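DNA mismatch repair protein MutL (Aquifex aeolicus, PDB 6LZI) binds and probably hydrolyses ATP in a Bergerat-type (GHKL) ATPase fold, here holding ADP, as part of the DNA mismatch repair machinery. Local coordinates at residues A[204-212]-A[220-228]; A[246-255]-A[291-299]. All blocks are in the same frame, centred on the assembly; numbering follows the deposited sequence.

Contact 1 of 2, residues A[204-212]-A[220-228]; sequences FQTKTEELY and LRAFVSRNQ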
loop_
_atom_site.group_PDB
_atom_site.type_symbol
_atom_site.label_atom_id
_atom_site.label_comp_id
_atom_site.label_asym_id
_atom_site.label_seq_id
_atom_site.Cartn_x
_atom_site.Cartn_y
_atom_site.Cartn_z
ATOM N N PHE A 204 7.159 9.902 8.764
ATOM C CA PHE A 204 7.124 9.948 10.223
ATOM C C PHE A 204 7.209 11.352 10.812
ATOM O O PHE A 204 7.173 11.487 12.043
ATOM C CB PHE A 204 8.215 9.042 10.792
ATOM C CG PHE A 204 7.924 7.590 10.534
ATOM C CD1 PHE A 204 6.893 6.927 11.211
ATOM C CD2 PHE A 204 8.581 6.951 9.517
ATOM C CE1 PHE A 204 6.588 5.597 10.899
ATOM C CE2 PHE A 204 8.323 5.661 9.165
ATOM C CZ PHE A 204 7.294 4.935 9.867
ATOM N N GLN A 205 7.315 12.383 9.966
ATOM C CA GLN A 205 7.360 13.783 10.365
ATOM C C GLN A 205 8.446 14.056 11.417
ATOM O O GLN A 205 8.220 14.693 12.444
ATOM C CB GLN A 205 5.975 14.234 10.858
ATOM C CG GLN A 205 4.904 13.951 9.825
ATOM C CD GLN A 205 3.769 14.929 9.873
ATOM O OE1 GLN A 205 3.478 15.515 10.912
ATOM N NE2 GLN A 205 3.126 15.135 8.732
ATOM N N THR A 206 9.651 13.559 11.146
ATOM C CA THR A 206 10.744 13.792 12.053
ATOM C C THR A 206 12.026 13.647 11.257
ATOM O O THR A 206 12.040 13.029 10.191
ATOM C CB THR A 206 10.701 12.812 13.225
ATOM O OG1 THR A 206 11.734 13.142 14.150
ATOM C CG2 THR A 206 10.855 11.384 12.686
ATOM N N LYS A 207 13.097 14.211 11.799
ATOM C CA LYS A 207 14.423 14.065 11.232
ATOM C C LYS A 207 15.063 12.792 11.764
ATOM O O LYS A 207 14.901 12.444 12.933
ATOM C CB LYS A 207 15.290 15.279 11.574
ATOM C CG LYS A 207 16.740 15.032 11.338
ATOM C CD LYS A 207 17.006 14.838 9.859
ATOM C CE LYS A 207 18.473 14.794 9.584
ATOM N NZ LYS A 207 18.649 14.608 8.124
ATOM N N THR A 208 15.743 12.075 10.879
ATOM C CA THR A 208 16.352 10.811 11.222
ATOM C C THR A 208 17.839 10.861 10.940
ATOM O O THR A 208 18.330 11.692 10.173
ATOM C CB THR A 208 15.739 9.617 10.453
ATOM O OG1 THR A 208 16.128 9.666 9.081
ATOM C CG2 THR A 208 14.158 9.512 10.577
ATOM N N GLU A 209 18.533 9.918 11.551
ATOM C CA GLU A 209 19.932 9.632 11.276
ATOM C C GLU A 209 19.947 8.285 10.589
ATOM O O GLU A 209 19.235 7.355 11.021
ATOM C CB GLU A 209 20.790 9.564 12.540
ATOM C CG GLU A 209 22.254 9.249 12.237
ATOM C CD GLU A 209 23.151 9.285 13.481
ATOM O OE1 GLU A 209 24.391 9.140 13.332
ATOM O OE2 GLU A 209 22.619 9.476 14.601
ATOM N N GLU A 210 20.703 8.207 9.498
ATOM C CA GLU A 210 20.826 6.990 8.723
ATOM C C GLU A 210 22.038 6.206 9.219
ATOM O O GLU A 210 23.136 6.745 9.286
ATOM C CB GLU A 210 20.987 7.356 7.247
ATOM C CG GLU A 210 21.249 6.187 6.320
ATOM C CD GLU A 210 21.198 6.586 4.863
ATOM O OE1 GLU A 210 21.092 7.790 4.562
ATOM O OE2 GLU A 210 21.242 5.676 4.020
ATOM N N LEU A 211 21.820 4.934 9.515
ATOM C CA LEU A 211 22.829 4.000 9.994
ATOM C C LEU A 211 22.953 2.853 8.995
ATOM O O LEU A 211 21.995 2.504 8.316
ATOM C CB LEU A 211 22.425 3.437 11.319
ATOM C CG LEU A 211 22.164 4.455 12.439
ATOM C CD1 LEU A 211 21.606 3.735 13.703
ATOM C CD2 LEU A 211 23.404 5.270 12.739
ATOM N N TYR A 212 24.139 2.247 8.923
ATOM C CA TYR A 212 24.376 1.229 7.910
ATOM C C TYR A 212 25.343 0.185 8.466
ATOM O O TYR A 212 26.268 0.527 9.213
ATOM C CB TYR A 212 24.942 1.883 6.646
ATOM C CG TYR A 212 25.316 0.966 5.500
ATOM C CD1 TYR A 212 24.374 0.594 4.539
ATOM C CD2 TYR A 212 26.620 0.516 5.345
ATOM C CE1 TYR A 212 24.720 -0.225 3.480
ATOM C CE2 TYR A 212 26.969 -0.298 4.288
ATOM C CZ TYR A 212 26.011 -0.663 3.364
ATOM O OH TYR A 212 26.373 -1.482 2.318
ATOM N N LEU A 220 22.169 -3.980 6.234
ATOM C CA LEU A 220 21.215 -3.255 7.069
ATOM C C LEU A 220 21.362 -1.761 6.821
ATOM O O LEU A 220 22.482 -1.243 6.741
ATOM C CB LEU A 220 21.452 -3.548 8.559
ATOM C CG LEU A 220 21.425 -4.991 9.010
ATOM C CD1 LEU A 220 21.970 -5.085 10.454
ATOM C CD2 LEU A 220 20.030 -5.595 8.900
ATOM N N ARG A 221 20.234 -1.090 6.667
ATOM C CA ARG A 221 20.150 0.356 6.583
ATOM C C ARG A 221 18.981 0.751 7.480
ATOM O O ARG A 221 17.838 0.326 7.232
ATOM C CB ARG A 221 19.915 0.790 5.128
ATOM C CG ARG A 221 19.986 2.282 4.834
ATOM C CD ARG A 221 19.599 2.546 3.381
ATOM N NE ARG A 221 19.883 3.918 3.023
ATOM C CZ ARG A 221 19.612 4.472 1.847
ATOM N NH1 ARG A 221 19.029 3.768 0.871
ATOM N NH2 ARG A 221 19.928 5.748 1.670
ATOM N N ALA A 222 19.254 1.546 8.519
ATOM C CA ALA A 222 18.173 2.054 9.351
ATOM C C ALA A 222 18.123 3.576 9.361
ATOM O O ALA A 222 19.114 4.270 9.065
ATOM C CB ALA A 222 18.275 1.549 10.795
ATOM N N PHE A 223 16.961 4.082 9.758
ATOM C CA PHE A 223 16.759 5.504 10.021
ATOM C C PHE A 223 16.192 5.592 11.414
ATOM O O PHE A 223 15.151 4.974 11.670
ATOM C CB PHE A 223 15.785 6.132 9.000
ATOM C CG PHE A 223 16.259 5.942 7.579
ATOM C CD1 PHE A 223 15.990 4.740 6.900
ATOM C CD2 PHE A 223 17.066 6.893 6.979
ATOM C CE1 PHE A 223 16.499 4.525 5.585
ATOM C CE2 PHE A 223 17.575 6.695 5.724
ATOM C CZ PHE A 223 17.303 5.493 5.017
ATOM N N VAL A 224 16.870 6.336 12.300
ATOM C CA VAL A 224 16.512 6.363 13.716
ATOM C C VAL A 224 16.218 7.797 14.129
ATOM O O VAL A 224 16.899 8.732 13.695
ATOM C CB VAL A 224 17.631 5.753 14.599
ATOM C CG1 VAL A 224 17.855 4.321 14.191
ATOM C CG2 VAL A 224 18.890 6.533 14.456
ATOM N N SER A 225 15.202 7.979 14.978
ATOM C CA SER A 225 14.962 9.289 15.581
ATOM C C SER A 225 14.596 9.065 17.030
ATOM O O SER A 225 13.648 8.312 17.300
ATOM C CB SER A 225 13.838 10.035 14.870
ATOM O OG SER A 225 13.615 11.301 15.463
ATOM N N ARG A 226 15.307 9.725 17.936
ATOM C CA ARG A 226 15.344 9.201 19.294
ATOM C C ARG A 226 14.278 9.716 20.234
ATOM O O ARG A 226 13.976 9.034 21.226
ATOM C CB ARG A 226 16.702 9.460 19.938
ATOM C CG ARG A 226 17.676 8.437 19.484
ATOM C CD ARG A 226 18.857 8.332 20.381
ATOM N NE ARG A 226 19.470 7.047 20.126
ATOM C CZ ARG A 226 19.249 5.957 20.852
ATOM N NH1 ARG A 226 18.410 5.983 21.888
ATOM N NH2 ARG A 226 19.869 4.834 20.530
ATOM N N ASN A 227 13.707 10.890 20.023
ATOM C CA ASN A 227 12.912 11.319 21.167
ATOM C C ASN A 227 11.472 10.802 21.074
ATOM O O ASN A 227 11.160 9.782 21.699
ATOM C CB ASN A 227 13.051 12.825 21.339
ATOM C CG ASN A 227 14.355 13.183 22.046
ATOM O OD1 ASN A 227 14.679 12.599 23.087
ATOM N ND2 ASN A 227 15.125 14.104 21.470
ATOM N N GLN A 228 10.596 11.458 20.317
ATOM C CA GLN A 228 9.279 10.891 19.937
ATOM C C GLN A 228 8.246 10.779 21.067
ATOM O O GLN A 228 8.452 10.082 22.057
ATOM C CB GLN A 228 9.443 9.504 19.298
ATOM C CG GLN A 228 10.361 9.455 18.077
ATOM C CD GLN A 228 10.242 10.686 17.191
ATOM O OE1 GLN A 228 11.132 11.539 17.170
ATOM N NE2 GLN A 228 9.158 10.773 16.436
#

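Contact 2 of 2, residues A[246-255]-A[291-299]; sequences NLKEFLRKVF and FLELVRELA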
loop_
_atom_site.group_PDB
_atom_site.type_symbol
_atom_site.label_atom_id
_atom_site.label_comp_id
_atom_site.label_asym_id
_atom_site.label_seq_id
_atom_site.Cartn_x
_atom_site.Cartn_y
_atom_site.Cartn_z
ATOM N N ASN A 246 9.760 -10.917 17.771
ATOM C CA ASN A 246 11.143 -11.147 18.160
ATOM C C ASN A 246 12.044 -10.010 17.682
ATOM O O ASN A 246 13.005 -9.632 18.369
ATOM C CB ASN A 246 11.591 -12.485 17.570
ATOM C CG ASN A 246 12.921 -12.965 18.110
ATOM O OD1 ASN A 246 12.971 -13.779 19.044
ATOM N ND2 ASN A 246 14.012 -12.496 17.505
ATOM N N LEU A 247 11.745 -9.445 16.512
ATOM C CA LEU A 247 12.609 -8.407 15.977
ATOM C C LEU A 247 12.277 -7.033 16.559
ATOM O O LEU A 247 13.193 -6.289 16.916
ATOM C CB LEU A 247 12.531 -8.407 14.446
ATOM C CG LEU A 247 13.622 -7.662 13.660
ATOM C CD1 LEU A 247 14.967 -7.758 14.363
ATOM C CD2 LEU A 247 13.733 -8.219 12.249
ATOM N N LYS A 248 10.990 -6.696 16.719
ATOM C CA LYS A 248 10.633 -5.372 17.231
ATOM C C LYS A 248 11.069 -5.204 18.689
ATOM O O LYS A 248 11.558 -4.132 19.082
ATOM C CB LYS A 248 9.124 -5.136 17.069
ATOM C CG LYS A 248 8.568 -3.883 17.773
ATOM C CD LYS A 248 7.029 -3.766 17.678
ATOM C CE LYS A 248 6.552 -2.965 16.445
ATOM N NZ LYS A 248 6.737 -1.445 16.548
ATOM N N GLU A 249 10.925 -6.258 19.499
ATOM C CA GLU A 249 11.370 -6.192 20.886
ATOM C C GLU A 249 12.873 -5.962 20.969
ATOM O O GLU A 249 13.354 -5.252 21.856
ATOM C CB GLU A 249 11.015 -7.485 21.632
ATOM C CG GLU A 249 9.519 -7.789 21.784
ATOM C CD GLU A 249 9.270 -9.140 22.459
ATOM O OE1 GLU A 249 8.457 -9.208 23.411
ATOM O OE2 GLU A 249 9.902 -10.137 22.043
ATOM N N PHE A 250 13.635 -6.586 20.065
ATOM C CA PHE A 250 15.084 -6.429 20.078
ATOM C C PHE A 250 15.492 -5.044 19.592
ATOM O O PHE A 250 16.490 -4.490 20.066
ATOM C CB PHE A 250 15.726 -7.517 19.218
ATOM C CG PHE A 250 17.231 -7.472 19.189
ATOM C CD1 PHE A 250 17.900 -6.659 18.287
ATOM C CD2 PHE A 250 17.976 -8.263 20.050
ATOM C CE1 PHE A 250 19.279 -6.622 18.256
ATOM C CE2 PHE A 250 19.355 -8.235 20.019
ATOM C CZ PHE A 250 20.016 -7.417 19.123
ATOM N N LEU A 251 14.753 -4.482 18.623
ATOM C CA LEU A 251 14.981 -3.087 18.243
ATOM C C LEU A 251 14.609 -2.149 19.385
ATOM O O LEU A 251 15.294 -1.160 19.641
ATOM C CB LEU A 251 14.177 -2.729 16.984
ATOM C CG LEU A 251 14.498 -3.351 15.632
ATOM C CD1 LEU A 251 13.389 -2.958 14.659
ATOM C CD2 LEU A 251 15.872 -2.897 15.106
ATOM N N ARG A 252 13.527 -2.453 20.097
ATOM C CA ARG A 252 13.225 -1.723 21.319
ATOM C C ARG A 252 14.365 -1.844 22.329
ATOM O O ARG A 252 14.763 -0.851 22.947
ATOM C CB ARG A 252 11.916 -2.251 21.914
ATOM C CG ARG A 252 11.348 -1.439 23.068
ATOM C CD ARG A 252 9.941 -1.932 23.433
ATOM N NE ARG A 252 8.954 -1.668 22.381
ATOM C CZ ARG A 252 8.422 -2.598 21.583
ATOM N NH1 ARG A 252 8.786 -3.867 21.703
ATOM N NH2 ARG A 252 7.529 -2.251 20.657
ATOM N N LYS A 253 14.946 -3.036 22.458
ATOM C CA LYS A 253 15.984 -3.224 23.460
ATOM C C LYS A 253 17.297 -2.510 23.100
ATOM O O LYS A 253 17.940 -1.925 23.979
ATOM C CB LYS A 253 16.224 -4.711 23.701
ATOM C CG LYS A 253 16.606 -4.953 25.151
ATOM C CD LYS A 253 15.611 -4.175 26.031
ATOM C CE LYS A 253 15.918 -4.247 27.519
ATOM N NZ LYS A 253 14.897 -3.462 28.281
ATOM N N VAL A 254 17.733 -2.545 21.833
ATOM C CA VAL A 254 19.016 -1.905 21.515
ATOM C C VAL A 254 18.869 -0.437 21.095
ATOM O O VAL A 254 19.856 0.317 21.146
ATOM C CB VAL A 254 19.810 -2.680 20.442
ATOM C CG1 VAL A 254 20.090 -4.113 20.905
ATOM C CG2 VAL A 254 19.113 -2.649 19.051
ATOM N N PHE A 255 17.683 -0.024 20.648
ATOM C CA PHE A 255 17.259 1.379 20.589
ATOM C C PHE A 255 16.047 1.378 21.553
ATOM O O PHE A 255 16.022 1.884 22.669
ATOM C CB PHE A 255 16.797 1.831 19.157
ATOM C CG PHE A 255 17.716 1.436 18.004
ATOM C CD1 PHE A 255 18.741 2.275 17.581
ATOM C CD2 PHE A 255 17.531 0.244 17.319
ATOM C CE1 PHE A 255 19.566 1.927 16.483
ATOM C CE2 PHE A 255 18.359 -0.114 16.257
ATOM C CZ PHE A 255 19.366 0.743 15.819
ATOM N N PHE A 291 22.363 -12.198 12.369
ATOM C CA PHE A 291 21.477 -11.081 12.047
ATOM C C PHE A 291 21.296 -10.134 13.230
ATOM O O PHE A 291 21.583 -8.941 13.118
ATOM C CB PHE A 291 20.111 -11.590 11.576
ATOM C CG PHE A 291 19.085 -10.489 11.331
ATOM C CD1 PHE A 291 19.112 -9.725 10.177
ATOM C CD2 PHE A 291 18.098 -10.221 12.263
ATOM C CE1 PHE A 291 18.162 -8.732 9.956
ATOM C CE2 PHE A 291 17.166 -9.233 12.047
ATOM C CZ PHE A 291 17.196 -8.495 10.892
ATOM N N LEU A 292 20.819 -10.665 14.364
ATOM C CA LEU A 292 20.497 -9.794 15.493
ATOM C C LEU A 292 21.762 -9.205 16.109
ATOM O O LEU A 292 21.735 -8.095 16.663
ATOM C CB LEU A 292 19.661 -10.562 16.530
ATOM C CG LEU A 292 18.183 -10.792 16.176
ATOM C CD1 LEU A 292 17.492 -11.844 17.052
ATOM C CD2 LEU A 292 17.427 -9.481 16.243
ATOM N N GLU A 293 22.881 -9.922 15.985
ATOM C CA GLU A 293 24.182 -9.346 16.299
ATOM C C GLU A 293 24.449 -8.099 15.461
ATOM O O GLU A 293 24.780 -7.034 15.997
ATOM C CB GLU A 293 25.277 -10.398 16.082
ATOM C CG GLU A 293 26.652 -9.834 15.750
ATOM C CD GLU A 293 27.739 -10.902 15.746
ATOM O OE1 GLU A 293 27.414 -12.086 15.993
ATOM O OE2 GLU A 293 28.920 -10.553 15.501
ATOM N N LEU A 294 24.306 -8.206 14.137
ATOM C CA LEU A 294 24.623 -7.059 13.289
ATOM C C LEU A 294 23.669 -5.897 13.547
ATOM O O LEU A 294 24.053 -4.730 13.401
ATOM C CB LEU A 294 24.610 -7.467 11.814
ATOM C CG LEU A 294 25.234 -6.462 10.825
ATOM C CD1 LEU A 294 26.667 -6.107 11.182
ATOM C CD2 LEU A 294 25.146 -6.946 9.371
ATOM N N VAL A 295 22.450 -6.188 13.983
ATOM C CA VAL A 295 21.533 -5.118 14.354
ATOM C C VAL A 295 22.041 -4.375 15.581
ATOM O O VAL A 295 22.039 -3.143 15.617
ATOM C CB VAL A 295 20.118 -5.680 14.576
ATOM C CG1 VAL A 295 19.216 -4.620 15.137
ATOM C CG2 VAL A 295 19.551 -6.221 13.275
ATOM N N ARG A 296 22.465 -5.112 16.624
ATOM C CA ARG A 296 23.009 -4.421 17.791
ATOM C C ARG A 296 24.346 -3.752 17.470
ATOM O O ARG A 296 24.663 -2.713 18.046
ATOM C CB ARG A 296 23.102 -5.378 18.989
ATOM C CG ARG A 296 24.451 -6.004 19.311
ATOM C CD ARG A 296 24.335 -7.000 20.517
ATOM N NE ARG A 296 23.847 -6.352 21.743
ATOM C CZ ARG A 296 22.677 -6.607 22.334
ATOM N NH1 ARG A 296 21.852 -7.520 21.834
ATOM N NH2 ARG A 296 22.329 -5.949 23.437
ATOM N N GLU A 297 25.117 -4.295 16.527
ATOM C CA GLU A 297 26.286 -3.586 16.015
ATOM C C GLU A 297 25.874 -2.284 15.326
ATOM O O GLU A 297 26.471 -1.222 15.555
ATOM C CB GLU A 297 27.058 -4.513 15.064
ATOM C CG GLU A 297 28.039 -3.838 14.090
ATOM C CD GLU A 297 29.024 -4.832 13.496
ATOM O OE1 GLU A 297 30.026 -4.398 12.895
ATOM O OE2 GLU A 297 28.812 -6.052 13.653
ATOM N N LEU A 298 24.833 -2.361 14.501
ATOM C CA LEU A 298 24.236 -1.191 13.868
ATOM C C LEU A 298 23.809 -0.137 14.893
ATOM O O LEU A 298 23.985 1.071 14.670
ATOM C CB LEU A 298 23.057 -1.673 13.040
ATOM C CG LEU A 298 22.172 -0.830 12.149
ATOM C CD1 LEU A 298 21.259 0.046 12.982
ATOM C CD2 LEU A 298 22.993 -0.028 11.175
ATOM N N ALA A 299 23.232 -0.569 16.022
ATOM C CA ALA A 299 22.715 0.373 17.012
ATOM C C ALA A 299 23.797 1.210 17.682
ATOM O O ALA A 299 23.461 2.135 18.433
ATOM C CB ALA A 299 21.901 -0.364 18.087
HETATM O O HOH W 1 21.615 2.395 20.541
#

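Contact 1 of 2, residues A[204-212]-A[220-228]
Glu-209 pairs with Val-224 and Leu-211 with Ala-222 across an antiparallel hairpin, and each pair is joined by two backbone hydrogen bonds, among them Leu-211 N to Ala-222 O at 2.8 Å. The strands belong to the five-stranded sheet of the S5-like part of MutL, with 209-213 at its border. Leu-211, Ala-222 and Val-224 form the apolar, tight part of one face. There Leu-211 CD1 meets Val-224 CG1 at 3.8 Å, the two side chains crossing at about a right angle, and Leu-298 of helix 292-298 packs against Leu-211 and Ala-222. Glu-209 stands at the border of this face, its carboxylate accepting from Lys-303 N. The other face is mixed. Phe-223 is buried against Leu-196 and Lys-197, its ring edge 3.6 Å from Thr-208 OG1 at CD2, while Glu-210 runs alongside the ring in the same direction. With CG anti to the backbone nitrogen (chi1 175°) and an extended chain, Glu-210 carries its carboxylate past Phe-223 to Arg-221. A salt bridge forms there: Arg-221 NH2 donates to the syn side of Glu-210 OE2 at 2.7 Å, 27° out of the carboxylate plane, whereas the modelled NE approach is doubtfully short. A leucine in place of Arg-221 would probably leave the Glu-210 carboxylate without this mate and let it swing away from Phe-223. Where the pairing runs out, Thr-206 OG1 and Ser-225 OG share a hydrogen bond of 2.9 Å near exposed Gln-228. The chemistry implies a division of labour: backbone bonds set the register, one face is largely apolar and receives helix 292-298, and the other holds charges at a partly solvated surface.

Contact 2 of 2, residues A[246-255]-A[291-299]
Val-254 and Arg-296 mark the nearest backbone approach of two helices that run roughly the same way, their CA atoms 6.0 Å apart. The axes of the short segments close to 10.1 Å at an angle of 31°, and no direct hydrogen bond links them. Phe-250 carries much of the packing: its CG lies anti to the backbone nitrogen (chi1 -178°), which extends the ring toward the partner helix. Leu-292 CD2 forms a CH-pi contact over one face, 3.8 Å from the ring centroid, while Val-254 CG1 of the same helix as Phe-250 lies over the opposite face. At the rim, Val-295 CG1 comes to 3.7 Å from Phe-250 CE1. In the S5-like fold both helices lie against the five-stranded sheet, Leu-251 reaching Tyr-233 and Val-235, and Val-295 touching Leu-220. Toward the N-terminal ends, Leu-247 CD1 touches both Leu-292 CD2 and the edge of the Phe-291 ring, 3.5 Å from Phe-291 CE2. On the exposed side Arg-296 turns its guanidinium 82° to the Phe-250 ring, with Arg-296 NH1 3.2 Å from Phe-250 CE2, and Val-254 CG1 lies over one guanidinium face. At the C-terminal ends the Phe-255 ring takes Ala-299 CB over one face and Leu-298 CD1 at its edge, the latter 3.5 Å from Phe-255 CZ. Beside it a water donates to both Val-254 O and Ala-299 O, 2.8 Å from each, bridging carbonyls that cannot bond to one another.

In the fold
Sheet and helices share one apolar interface. The hairpin of contact 1 closes before contact 2 opens along the chain, yet their centres lie only 14 Å apart. Leu-298 ties them at one point, its CD2 3.5 Å from Leu-211 CB, and Leu-220 at another, with CD1 3.6 Å from Leu-294 CG. Helix 292-298 thus packs against the largely apolar face of contact 1, with Phe-255 the point where segment 246-255 reaches it, while helix 245-254 rests on strands 232-237 and 260-266; the Glu-210 and Arg-221 side is left to helix 196-204. The contacts' centres lie about 21 and 26 Å from the chain's centre, on the same side. Neither includes an ADP-pocket residue: Asn-26, Asp-51, Thr-135 and the others belong to the preceding part of the chain.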